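Glycoprotein E (Human herpesvirus 1, PDB 2GIY) serves as a viral Fc receptor that, paired with gI, binds host IgG, and promotes cell-to-cell spread by sorting nascent virions to cell junctions. Local coordinates at residues Gly26-Thr31 and Glu134-Ser139; Ile21-Gly26 and Ile162-Ala167; Glu119-Leu124 and Pro140-Leu145; Val50-Asp55 and Thr92-Val97. All coordinates share one frame; numbering follows the deposited sequence.

In the fold
All four contacts lie in the C-terminal, immunoglobulin V-like domain of the gE ectodomain, largely within its Fc-binding region. Contact 1 belongs to the three-stranded sheet, while contacts 2 and 4 join strands of the six-stranded sheet and contact 3 bridges loops between them. Contacts 1 and 2 share Gly-26 and have centres about 9 Å apart, with Phe-29 CE2 lying 3.3 Å from Phe-23 CB. Contact 3 is also about 9 Å from contact 1, centre to centre, and Phe-135 meets His-142 there. Contact 4 lies closest to the chain centre; its own centre is about 11 Å from that of contact 3, and Leu-145 O accepts from Phe-54 N at 2.8 Å between them.

Contact 1: Gly26-Thr31 and Glu134-Ser139; sequences GETFST and EFRDAS
Phe-29 and Phe-135 form an antiparallel hydrogen-bonded pair, with Phe-29 N 3.0 Å from Phe-135 O and Phe-135 N 2.8 Å from Phe-29 O. Beyond the strands the two segments stay joined: Ala-138 N donates to Glu-27 O at 2.9 Å, and Gly-26 N gives Ala-138 O a short bond of 2.7 Å. Gly-26 has a positive phi of 101°, a conformation suited to glycine, and its CA lies 3.2 Å from Asp-137 OD1.

The two phenylalanine rings share one face of the sheet. Their planes differ by 16° but are slid apart, so overlap is slight. Over one face of the Phe-29 ring lies Phe-135 CB, in a CH-pi contact with CB 4.0 Å from the ring centroid. Phe-29 can lie there because its chi1 of 65° sets CG between the backbone N and the carbonyl carbon. Ala-138 CB and Phe-23 extend this apolar cluster. On the other face Ser-30 CB meets Glu-134 CG at 3.6 Å, and Arg-136 grips Glu-134 OE1 side-on through NE and NH2, both from the same face of the carboxylate. The order of the three-stranded sheet is consistent with strands B and E of an immunoglobulin V-type sandwich.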
loop_
_atom_site.group_PDB
_atom_site.type_symbol
_atom_site.label_atom_id
_atom_site.label_comp_id
_atom_site.label_asym_id
_atom_site.label_seq_id
_atom_site.Cartn_x
_atom_site.Cartn_y
_atom_site.Cartn_z
ATOM N N GLY A 26 18.448 15.512 -20.737
ATOM C CA GLY A 26 19.300 16.556 -20.197
ATOM C C GLY A 26 18.918 16.999 -18.797
ATOM O O GLY A 26 19.705 17.657 -18.115
ATOM N N GLU A 27 17.711 16.648 -18.363
ATOM C CA GLU A 27 17.254 17.028 -17.034
ATOM C C GLU A 27 17.887 16.164 -15.954
ATOM O O GLU A 27 18.352 15.055 -16.212
ATOM C CB GLU A 27 15.730 16.906 -16.923
ATOM C CG GLU A 27 14.943 17.813 -17.851
ATOM C CD GLU A 27 13.459 17.819 -17.531
ATOM O OE1 GLU A 27 12.893 16.732 -17.293
ATOM O OE2 GLU A 27 12.854 18.912 -17.522
ATOM N N THR A 28 17.909 16.695 -14.740
ATOM C CA THR A 28 18.434 15.974 -13.593
ATOM C C THR A 28 17.268 15.903 -12.626
ATOM O O THR A 28 16.622 16.912 -12.345
ATOM C CB THR A 28 19.616 16.714 -12.939
ATOM O OG1 THR A 28 20.743 16.678 -13.820
ATOM C CG2 THR A 28 19.999 16.056 -11.617
ATOM N N PHE A 29 16.974 14.705 -12.140
ATOM C CA PHE A 29 15.864 14.535 -11.222
ATOM C C PHE A 29 16.079 13.319 -10.342
ATOM O O PHE A 29 17.012 12.541 -10.548
ATOM C CB PHE A 29 14.557 14.386 -12.006
ATOM C CG PHE A 29 14.490 13.143 -12.849
ATOM C CD1 PHE A 29 14.067 11.935 -12.302
ATOM C CD2 PHE A 29 14.855 13.179 -14.193
ATOM C CE1 PHE A 29 14.004 10.781 -13.082
ATOM C CE2 PHE A 29 14.798 12.036 -14.980
ATOM C CZ PHE A 29 14.371 10.832 -14.423
ATOM N N SER A 30 15.198 13.161 -9.366
ATOM C CA SER A 30 15.269 12.047 -8.439
ATOM C C SER A 30 13.886 11.448 -8.238
ATOM O O SER A 30 12.876 12.122 -8.435
ATOM C CB SER A 30 15.807 12.538 -7.090
ATOM O OG SER A 30 15.613 11.571 -6.077
ATOM N N THR A 31 13.839 10.174 -7.869
ATOM C CA THR A 31 12.564 9.542 -7.592
ATOM C C THR A 31 12.185 10.108 -6.229
ATOM O O THR A 31 13.017 10.719 -5.553
ATOM C CB THR A 31 12.679 8.004 -7.492
ATOM O OG1 THR A 31 13.617 7.655 -6.464
ATOM C CG2 THR A 31 13.139 7.421 -8.819
ATOM N N GLU A 134 18.738 8.777 -8.413
ATOM C CA GLU A 134 18.937 10.071 -9.038
ATOM C C GLU A 134 19.463 9.886 -10.451
ATOM O O GLU A 134 20.349 9.065 -10.688
ATOM C CB GLU A 134 19.919 10.924 -8.231
ATOM C CG GLU A 134 19.271 11.673 -7.086
ATOM C CD GLU A 134 20.196 12.702 -6.473
ATOM O OE1 GLU A 134 20.950 13.346 -7.233
ATOM O OE2 GLU A 134 20.158 12.875 -5.237
ATOM N N PHE A 135 18.901 10.651 -11.382
ATOM C CA PHE A 135 19.301 10.605 -12.784
ATOM C C PHE A 135 19.896 11.956 -13.178
ATOM O O PHE A 135 19.216 12.982 -13.120
ATOM C CB PHE A 135 18.092 10.298 -13.675
ATOM C CG PHE A 135 17.458 8.959 -13.405
ATOM C CD1 PHE A 135 16.694 8.749 -12.260
ATOM C CD2 PHE A 135 17.624 7.905 -14.301
ATOM C CE1 PHE A 135 16.102 7.509 -12.013
ATOM C CE2 PHE A 135 17.036 6.662 -14.062
ATOM C CZ PHE A 135 16.273 6.466 -12.915
ATOM N N ARG A 136 21.167 11.949 -13.567
ATOM C CA ARG A 136 21.864 13.168 -13.972
ATOM C C ARG A 136 21.983 13.197 -15.493
ATOM O O ARG A 136 22.335 12.189 -16.106
ATOM C CB ARG A 136 23.268 13.218 -13.352
ATOM C CG ARG A 136 23.318 13.534 -11.856
ATOM C CD ARG A 136 22.694 12.439 -10.997
ATOM N NE ARG A 136 22.766 12.770 -9.571
ATOM C CZ ARG A 136 23.878 12.724 -8.843
ATOM N NH1 ARG A 136 25.025 12.352 -9.398
ATOM N NH2 ARG A 136 23.849 13.065 -7.560
ATOM N N ASP A 137 21.696 14.350 -16.089
ATOM C CA ASP A 137 21.754 14.506 -17.540
ATOM C C ASP A 137 21.032 13.325 -18.189
ATOM O O ASP A 137 21.549 12.684 -19.105
ATOM C CB ASP A 137 23.212 14.569 -18.006
ATOM C CG ASP A 137 23.349 15.072 -19.434
ATOM O OD1 ASP A 137 22.413 15.736 -19.923
ATOM O OD2 ASP A 137 24.397 14.816 -20.061
ATOM N N ALA A 138 19.829 13.058 -17.690
ATOM C CA ALA A 138 18.995 11.957 -18.159
ATOM C C ALA A 138 18.902 11.883 -19.679
ATOM O O ALA A 138 18.834 12.905 -20.360
ATOM C CB ALA A 138 17.596 12.080 -17.556
ATOM N N SER A 139 18.911 10.664 -20.206
ATOM C CA SER A 139 18.814 10.461 -21.646
ATOM C C SER A 139 17.827 9.332 -21.909
ATOM O O SER A 139 17.397 8.647 -20.984
ATOM C CB SER A 139 20.186 10.115 -22.242
ATOM O OG SER A 139 20.525 8.753 -22.017
#

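Contact 2: Ile21-Gly26 and Ile162-Ala167; sequences ILFSPG and ITISTA
Ile-21 is held by both backbone polar atoms: its N donates to Thr-163 O at 2.9 Å, nearly straight at 169°, and its O accepts from Ser-165 N at 3.1 Å. Phe-23 N continues the ladder to Ser-165 O at 3.0 Å. One residue thus bonds to the two that flank its partner Ile-164, the signature of parallel pairing. Where the strands part, a water takes over, donating to Phe-23 O at 2.8 Å and accepting from Ala-167 N.

Around this backbone the packing is aliphatic and aromatic. Ile-21 CG1 meets the CG2 branch of Ile-162 at 3.8 Å. The Phe-23 ring is folded back over the opposing strand by a chi1 of 73°. Thr-166 N stands over one ring face near its rim, Thr-166 CG2 lies 3.6 Å from Phe-23 CE1, and Ile-164 CG2 adds an oblique contact. The buried Thr-166 N donates to Ser-143 OG, while Thr-166 OG1 pairs with Gln-169. Leu-22, on the other face, brings CD1 to 3.9 Å from Ala-167 CA. A short edge strand running parallel to the last long strand is the A'-to-G pairing characteristic of V-set immunoglobulin domains.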
loop_
_atom_site.group_PDB
_atom_site.type_symbol
_atom_site.label_atom_id
_atom_site.label_comp_id
_atom_site.label_asym_id
_atom_site.label_seq_id
_atom_site.Cartn_x
_atom_site.Cartn_y
_atom_site.Cartn_z
ATOM N N ILE A 21 7.167 9.252 -13.843
ATOM C CA ILE A 21 8.012 10.434 -13.872
ATOM C C ILE A 21 8.372 10.654 -15.333
ATOM O O ILE A 21 9.084 9.848 -15.930
ATOM C CB ILE A 21 9.330 10.248 -13.088
ATOM C CG1 ILE A 21 9.039 10.016 -11.607
ATOM C CG2 ILE A 21 10.207 11.487 -13.256
ATOM C CD1 ILE A 21 10.285 9.716 -10.782
ATOM N N LEU A 22 7.862 11.732 -15.914
ATOM C CA LEU A 22 8.170 12.046 -17.301
ATOM C C LEU A 22 9.322 13.035 -17.282
ATOM O O LEU A 22 9.284 14.027 -16.548
ATOM C CB LEU A 22 6.953 12.664 -17.999
ATOM C CG LEU A 22 5.851 11.727 -18.511
ATOM C CD1 LEU A 22 6.384 10.915 -19.685
ATOM C CD2 LEU A 22 5.374 10.804 -17.396
ATOM N N PHE A 23 10.358 12.761 -18.066
ATOM C CA PHE A 23 11.506 13.652 -18.119
ATOM C C PHE A 23 11.905 13.979 -19.552
ATOM O O PHE A 23 11.587 13.239 -20.481
ATOM C CB PHE A 23 12.698 13.026 -17.381
ATOM C CG PHE A 23 13.355 11.885 -18.120
ATOM C CD1 PHE A 23 14.304 12.130 -19.113
ATOM C CD2 PHE A 23 13.031 10.567 -17.815
ATOM C CE1 PHE A 23 14.926 11.078 -19.794
ATOM C CE2 PHE A 23 13.644 9.505 -18.489
ATOM C CZ PHE A 23 14.596 9.763 -19.482
ATOM N N SER A 24 12.598 15.100 -19.717
ATOM C CA SER A 24 13.089 15.516 -21.025
ATOM C C SER A 24 14.597 15.312 -20.965
ATOM O O SER A 24 15.215 15.541 -19.925
ATOM C CB SER A 24 12.761 16.991 -21.285
ATOM O OG SER A 24 11.360 17.185 -21.386
ATOM N N PRO A 25 15.208 14.861 -22.070
ATOM C CA PRO A 25 16.655 14.628 -22.112
ATOM C C PRO A 25 17.489 15.807 -21.609
ATOM O O PRO A 25 17.267 16.957 -22.005
ATOM C CB PRO A 25 16.913 14.333 -23.587
ATOM C CG PRO A 25 15.639 13.675 -24.017
ATOM C CD PRO A 25 14.588 14.548 -23.370
ATOM N N GLY A 26 18.448 15.512 -20.737
ATOM C CA GLY A 26 19.300 16.556 -20.197
ATOM C C GLY A 26 18.918 16.999 -18.797
ATOM O O GLY A 26 19.705 17.657 -18.115
ATOM N N ILE A 162 7.240 2.643 -10.927
ATOM C CA ILE A 162 7.357 3.985 -11.468
ATOM C C ILE A 162 7.826 3.885 -12.911
ATOM O O ILE A 162 8.880 3.310 -13.177
ATOM C CB ILE A 162 8.420 4.834 -10.736
ATOM C CG1 ILE A 162 8.206 4.793 -9.225
ATOM C CG2 ILE A 162 8.348 6.279 -11.230
ATOM C CD1 ILE A 162 9.302 5.510 -8.458
ATOM N N THR A 163 7.039 4.413 -13.843
ATOM C CA THR A 163 7.469 4.415 -15.230
ATOM C C THR A 163 8.231 5.724 -15.370
ATOM O O THR A 163 7.659 6.816 -15.258
ATOM C CB THR A 163 6.284 4.393 -16.216
ATOM O OG1 THR A 163 5.610 3.132 -16.126
ATOM C CG2 THR A 163 6.786 4.574 -17.644
ATOM N N ILE A 164 9.533 5.604 -15.583
ATOM C CA ILE A 164 10.405 6.759 -15.713
ATOM C C ILE A 164 10.858 6.841 -17.155
ATOM O O ILE A 164 11.608 5.984 -17.623
ATOM C CB ILE A 164 11.630 6.605 -14.805
ATOM C CG1 ILE A 164 11.166 6.375 -13.366
ATOM C CG2 ILE A 164 12.521 7.844 -14.905
ATOM C CD1 ILE A 164 12.302 6.116 -12.377
ATOM N N SER A 165 10.420 7.871 -17.868
ATOM C CA SER A 165 10.812 7.967 -19.268
ATOM C C SER A 165 10.458 9.268 -19.957
ATOM O O SER A 165 9.846 10.162 -19.371
ATOM C CB SER A 165 10.179 6.823 -20.050
ATOM O OG SER A 165 8.774 6.900 -19.984
ATOM N N THR A 166 10.872 9.361 -21.216
ATOM C CA THR A 166 10.573 10.525 -22.031
ATOM C C THR A 166 9.149 10.296 -22.522
ATOM O O THR A 166 8.645 9.173 -22.462
ATOM C CB THR A 166 11.515 10.628 -23.242
ATOM O OG1 THR A 166 11.339 9.483 -24.090
ATOM C CG2 THR A 166 12.962 10.699 -22.784
ATOM N N ALA A 167 8.503 11.350 -23.003
ATOM C CA ALA A 167 7.133 11.239 -23.479
ATOM C C ALA A 167 6.982 10.249 -24.636
ATOM O O ALA A 167 6.058 9.440 -24.654
ATOM C CB ALA A 167 6.619 12.614 -23.894
HETATM O O HOH W 1 9.560 13.795 -22.355
#

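Contact 3: Glu119-Leu124 and Pro140-Leu145; sequences EPVPGL and PQHSGL
His-142 opens the His-Ser-Gly-Leu-Tyr-Leu-Cys run that corresponds to the Asp-x-Gly-x-Tyr-x-Cys signature at the E-F turn and strand F of V-set domains, and it reaches across to the turn ahead of strand 124-126. That turn is a type II beta turn from Val-121 to Leu-124, closed by Leu-124 N on Val-121 O at 3.0 Å. Gly-123 occupies its third position with a positive phi of 84°.

Across the contact His-142 NE2 donates to Pro-122 O at 2.5 Å, unusually short for such a bond, so the exact length is best read with caution. The acceptor lies 3° from the imidazole plane and the donor nearly in line with the carbonyl. The ring is gripped at both nitrogens, since ND1 accepts from Ser-139 N. That fixes its rotation and is consistent with a neutral imidazole carrying its proton on NE2. Gln-141 CG covers the middle of one imidazole face, 3.7 Å above the plane, and Phe-135 meets the ring edge-to-face.

Flanking contacts are thin. Val-121 CG1 lies at the ring edge, 4.2 Å from His-142 CD2, while Gln-141 NE2 lies 3.3 Å from Pro-122 CB. The amide's OE1 is held by Ser-139 OG. The His-142 to Pro-122 bond probably joins the E-F turn to the start of strand D, while His-142 O receives Tyr-146 OH, as in a tyrosine corner.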
loop_
_atom_site.group_PDB
_atom_site.type_symbol
_atom_site.label_atom_id
_atom_site.label_comp_id
_atom_site.label_asym_id
_atom_site.label_seq_id
_atom_site.Cartn_x
_atom_site.Cartn_y
_atom_site.Cartn_z
ATOM N N GLU A 119 24.281 -1.091 -10.066
ATOM C CA GLU A 119 24.843 -1.465 -11.349
ATOM C C GLU A 119 25.482 -0.244 -11.990
ATOM O O GLU A 119 25.014 0.883 -11.808
ATOM C CB GLU A 119 23.745 -1.986 -12.284
ATOM C CG GLU A 119 23.357 -3.439 -12.093
ATOM C CD GLU A 119 22.184 -3.834 -12.984
ATOM O OE1 GLU A 119 22.182 -3.445 -14.171
ATOM O OE2 GLU A 119 21.270 -4.535 -12.502
ATOM N N PRO A 120 26.573 -0.444 -12.742
ATOM C CA PRO A 120 27.200 0.713 -13.380
ATOM C C PRO A 120 26.314 1.193 -14.524
ATOM O O PRO A 120 26.183 0.520 -15.549
ATOM C CB PRO A 120 28.544 0.163 -13.864
ATOM C CG PRO A 120 28.255 -1.290 -14.097
ATOM C CD PRO A 120 27.406 -1.650 -12.898
ATOM N N VAL A 121 25.695 2.350 -14.333
ATOM C CA VAL A 121 24.816 2.919 -15.342
ATOM C C VAL A 121 25.100 4.406 -15.488
ATOM O O VAL A 121 25.021 5.162 -14.520
ATOM C CB VAL A 121 23.327 2.718 -14.958
ATOM C CG1 VAL A 121 22.420 3.412 -15.969
ATOM C CG2 VAL A 121 23.011 1.236 -14.882
ATOM N N PRO A 122 25.438 4.845 -16.711
ATOM C CA PRO A 122 25.737 6.250 -16.993
ATOM C C PRO A 122 24.671 7.192 -16.448
ATOM O O PRO A 122 23.503 7.085 -16.818
ATOM C CB PRO A 122 25.792 6.286 -18.519
ATOM C CG PRO A 122 26.327 4.930 -18.859
ATOM C CD PRO A 122 25.524 4.036 -17.941
ATOM N N GLY A 123 25.070 8.099 -15.559
ATOM C CA GLY A 123 24.131 9.064 -15.012
ATOM C C GLY A 123 23.269 8.639 -13.834
ATOM O O GLY A 123 22.544 9.467 -13.285
ATOM N N LEU A 124 23.338 7.369 -13.448
ATOM C CA LEU A 124 22.546 6.864 -12.326
ATOM C C LEU A 124 23.367 6.854 -11.039
ATOM O O LEU A 124 24.540 6.480 -11.045
ATOM C CB LEU A 124 22.059 5.443 -12.614
ATOM C CG LEU A 124 21.138 4.814 -11.564
ATOM C CD1 LEU A 124 19.799 5.527 -11.562
ATOM C CD2 LEU A 124 20.947 3.331 -11.864
ATOM N N PRO A 140 17.438 9.134 -23.176
ATOM C CA PRO A 140 16.489 8.066 -23.503
ATOM C C PRO A 140 16.903 6.679 -23.005
ATOM O O PRO A 140 16.054 5.803 -22.829
ATOM C CB PRO A 140 16.406 8.141 -25.025
ATOM C CG PRO A 140 16.581 9.607 -25.286
ATOM C CD PRO A 140 17.725 9.964 -24.362
ATOM N N GLN A 141 18.200 6.485 -22.763
ATOM C CA GLN A 141 18.706 5.193 -22.292
ATOM C C GLN A 141 18.144 4.841 -20.909
ATOM O O GLN A 141 18.098 3.671 -20.527
ATOM C CB GLN A 141 20.241 5.220 -22.210
ATOM C CG GLN A 141 20.763 5.798 -20.888
ATOM C CD GLN A 141 22.219 6.224 -20.932
ATOM O OE1 GLN A 141 22.566 7.228 -21.555
ATOM N NE2 GLN A 141 23.080 5.461 -20.266
ATOM N N HIS A 142 17.726 5.859 -20.162
ATOM C CA HIS A 142 17.191 5.656 -18.813
ATOM C C HIS A 142 15.702 5.321 -18.764
ATOM O O HIS A 142 15.190 4.933 -17.718
ATOM C CB HIS A 142 17.443 6.905 -17.961
ATOM C CG HIS A 142 18.892 7.211 -17.755
ATOM N ND1 HIS A 142 19.443 8.439 -18.057
ATOM C CD2 HIS A 142 19.902 6.453 -17.269
ATOM C CE1 HIS A 142 20.731 8.423 -17.764
ATOM N NE2 HIS A 142 21.035 7.230 -17.284
ATOM N N SER A 143 15.010 5.471 -19.888
ATOM C CA SER A 143 13.580 5.204 -19.935
ATOM C C SER A 143 13.244 3.734 -19.714
ATOM O O SER A 143 13.901 2.848 -20.263
ATOM C CB SER A 143 13.008 5.671 -21.275
ATOM O OG SER A 143 13.221 7.070 -21.445
ATOM N N GLY A 144 12.217 3.482 -18.910
ATOM C CA GLY A 144 11.815 2.114 -18.653
ATOM C C GLY A 144 10.864 2.000 -17.484
ATOM O O GLY A 144 10.415 3.008 -16.931
ATOM N N LEU A 145 10.546 0.766 -17.113
ATOM C CA LEU A 145 9.655 0.525 -15.993
ATOM C C LEU A 145 10.498 0.120 -14.795
ATOM O O LEU A 145 11.215 -0.884 -14.839
ATOM C CB LEU A 145 8.656 -0.583 -16.331
ATOM C CG LEU A 145 7.771 -1.063 -15.178
ATOM C CD1 LEU A 145 6.948 0.098 -14.635
ATOM C CD2 LEU A 145 6.861 -2.184 -15.664
#

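Contact 4: Val50-Asp55 and Thr92-Val97; sequences VWLRFD and TSRLAV
Leu-95, the extra residue of a classic beta bulge, turns its CG trans to the backbone N (chi1 -180°), and Arg-53, extended through CD and then bent at chi3 (57°), brings its guanidinium across that leucine's tip. The two side chains meet at about a right angle: Leu-95 CD1 stands over one guanidinium face, toward the rim, 4.1 Å from Arg-53 CZ. Arg-53 NH2 also makes a long, weak ion pair with Glu-119.

In the bulge Leu-95 and Ala-96 both face Trp-51. It lies where strands 45-54 and 96-103, probably C and C' of the V-type fold, come together. Trp-51 N donates to Ala-96 O at 2.8 Å and 179°, essentially straight, whereas the return bond from Ala-96 N to Trp-51 O is weak at 3.4 Å. Leu-95, helical in its backbone angles, stretches this rung. Its CB is 4.3 Å from Trp-51 CB, little farther than Ala-96 CB at 4.2 Å. The indole then leads away into the sandwich interior, where NE1 donates to Val-131 O and the side chain packs on Cys-148. Its place resembles that of the core tryptophan of strand C, which in canonical V domains packs against the B-F disulfide.

On the opposite face the aliphatic part of Arg-94 lies across Val-50 and Leu-52, and Val-97 CG2 sits over its guanidinium. Val-50 and Val-97 run side by side. Past the bulge a water joins the diverging segments, accepting from Arg-53 N at 3.0 Å and donating to Ser-93 O at 2.9 Å.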
loop_
_atom_site.group_PDB
_atom_site.type_symbol
_atom_site.label_atom_id
_atom_site.label_comp_id
_atom_site.label_asym_id
_atom_site.label_seq_id
_atom_site.Cartn_x
_atom_site.Cartn_y
_atom_site.Cartn_z
ATOM N N VAL A 50 15.120 -3.126 -2.928
ATOM C CA VAL A 50 15.606 -3.481 -4.252
ATOM C C VAL A 50 14.955 -2.727 -5.392
ATOM O O VAL A 50 13.732 -2.595 -5.437
ATOM C CB VAL A 50 15.389 -4.998 -4.514
ATOM C CG1 VAL A 50 15.851 -5.365 -5.916
ATOM C CG2 VAL A 50 16.131 -5.823 -3.471
ATOM N N TRP A 51 15.782 -2.236 -6.312
ATOM C CA TRP A 51 15.289 -1.543 -7.492
ATOM C C TRP A 51 15.468 -2.472 -8.683
ATOM O O TRP A 51 16.548 -3.026 -8.893
ATOM C CB TRP A 51 16.057 -0.240 -7.762
ATOM C CG TRP A 51 15.577 0.922 -6.954
ATOM C CD1 TRP A 51 16.134 1.410 -5.805
ATOM C CD2 TRP A 51 14.422 1.731 -7.216
ATOM N NE1 TRP A 51 15.398 2.472 -5.339
ATOM C CE2 TRP A 51 14.343 2.691 -6.185
ATOM C CE3 TRP A 51 13.448 1.737 -8.225
ATOM C CZ2 TRP A 51 13.322 3.652 -6.127
ATOM C CZ3 TRP A 51 12.427 2.695 -8.168
ATOM C CH2 TRP A 51 12.377 3.638 -7.125
ATOM N N LEU A 52 14.399 -2.647 -9.448
ATOM C CA LEU A 52 14.426 -3.491 -10.635
ATOM C C LEU A 52 14.094 -2.590 -11.819
ATOM O O LEU A 52 13.278 -1.677 -11.695
ATOM C CB LEU A 52 13.383 -4.607 -10.520
ATOM C CG LEU A 52 13.511 -5.511 -9.292
ATOM C CD1 LEU A 52 12.358 -6.515 -9.280
ATOM C CD2 LEU A 52 14.860 -6.228 -9.313
ATOM N N ARG A 53 14.741 -2.837 -12.955
ATOM C CA ARG A 53 14.535 -2.047 -14.167
ATOM C C ARG A 53 14.087 -2.976 -15.300
ATOM O O ARG A 53 14.686 -4.027 -15.525
ATOM C CB ARG A 53 15.850 -1.348 -14.550
ATOM C CG ARG A 53 15.783 -0.436 -15.770
ATOM C CD ARG A 53 17.170 0.115 -16.122
ATOM N NE ARG A 53 18.125 -0.969 -16.352
ATOM C CZ ARG A 53 19.394 -0.806 -16.719
ATOM N NH1 ARG A 53 19.894 0.410 -16.910
ATOM N NH2 ARG A 53 20.170 -1.872 -16.895
ATOM N N PHE A 54 13.038 -2.587 -16.012
ATOM C CA PHE A 54 12.530 -3.403 -17.107
ATOM C C PHE A 54 12.504 -2.650 -18.424
ATOM O O PHE A 54 12.056 -1.500 -18.496
ATOM C CB PHE A 54 11.117 -3.898 -16.783
ATOM C CG PHE A 54 11.064 -4.867 -15.633
ATOM C CD1 PHE A 54 11.236 -6.232 -15.845
ATOM C CD2 PHE A 54 10.858 -4.412 -14.335
ATOM C CE1 PHE A 54 11.205 -7.133 -14.778
ATOM C CE2 PHE A 54 10.826 -5.300 -13.260
ATOM C CZ PHE A 54 11.001 -6.668 -13.482
ATOM N N ASP A 55 13.002 -3.307 -19.463
ATOM C CA ASP A 55 13.015 -2.735 -20.802
ATOM C C ASP A 55 11.569 -2.587 -21.277
ATOM O O ASP A 55 10.733 -3.467 -21.037
ATOM C CB ASP A 55 13.777 -3.665 -21.752
ATOM C CG ASP A 55 13.687 -3.223 -23.203
ATOM O OD1 ASP A 55 14.353 -2.237 -23.573
ATOM O OD2 ASP A 55 12.942 -3.868 -23.974
ATOM N N THR A 92 16.858 -11.027 -13.358
ATOM C CA THR A 92 18.150 -11.640 -13.117
ATOM C C THR A 92 18.961 -10.577 -12.387
ATOM O O THR A 92 19.084 -10.615 -11.162
ATOM C CB THR A 92 18.837 -12.047 -14.442
ATOM O OG1 THR A 92 18.839 -10.938 -15.350
ATOM C CG2 THR A 92 18.089 -13.221 -15.083
ATOM N N SER A 93 19.480 -9.610 -13.136
ATOM C CA SER A 93 20.254 -8.522 -12.550
ATOM C C SER A 93 19.330 -7.575 -11.784
ATOM O O SER A 93 18.197 -7.329 -12.200
ATOM C CB SER A 93 20.963 -7.720 -13.648
ATOM O OG SER A 93 21.897 -8.516 -14.355
ATOM N N ARG A 94 19.817 -7.058 -10.659
ATOM C CA ARG A 94 19.064 -6.095 -9.864
ATOM C C ARG A 94 19.784 -4.764 -10.054
ATOM O O ARG A 94 20.997 -4.681 -9.857
ATOM C CB ARG A 94 19.058 -6.498 -8.387
ATOM C CG ARG A 94 18.257 -7.758 -8.108
ATOM C CD ARG A 94 18.348 -8.191 -6.653
ATOM N NE ARG A 94 19.706 -8.578 -6.281
ATOM C CZ ARG A 94 20.042 -9.075 -5.094
ATOM N NH1 ARG A 94 19.115 -9.251 -4.160
ATOM N NH2 ARG A 94 21.303 -9.397 -4.841
ATOM N N LEU A 95 19.045 -3.733 -10.452
ATOM C CA LEU A 95 19.622 -2.414 -10.699
ATOM C C LEU A 95 20.351 -1.846 -9.485
ATOM O O LEU A 95 21.447 -1.296 -9.601
ATOM C CB LEU A 95 18.525 -1.430 -11.135
ATOM C CG LEU A 95 19.009 -0.003 -11.432
ATOM C CD1 LEU A 95 19.871 -0.001 -12.690
ATOM C CD2 LEU A 95 17.818 0.927 -11.605
ATOM N N ALA A 96 19.733 -1.968 -8.319
ATOM C CA ALA A 96 20.340 -1.465 -7.099
ATOM C C ALA A 96 19.722 -2.151 -5.900
ATOM O O ALA A 96 18.568 -2.582 -5.945
ATOM C CB ALA A 96 20.145 0.045 -6.999
ATOM N N VAL A 97 20.498 -2.253 -4.828
ATOM C CA VAL A 97 20.027 -2.880 -3.604
ATOM C C VAL A 97 20.673 -2.217 -2.395
ATOM O O VAL A 97 21.894 -2.061 -2.344
ATOM C CB VAL A 97 20.401 -4.382 -3.544
ATOM C CG1 VAL A 97 19.883 -4.990 -2.247
ATOM C CG2 VAL A 97 19.831 -5.128 -4.749
HETATM O O HOH W 2 16.993 -4.706 -12.542
#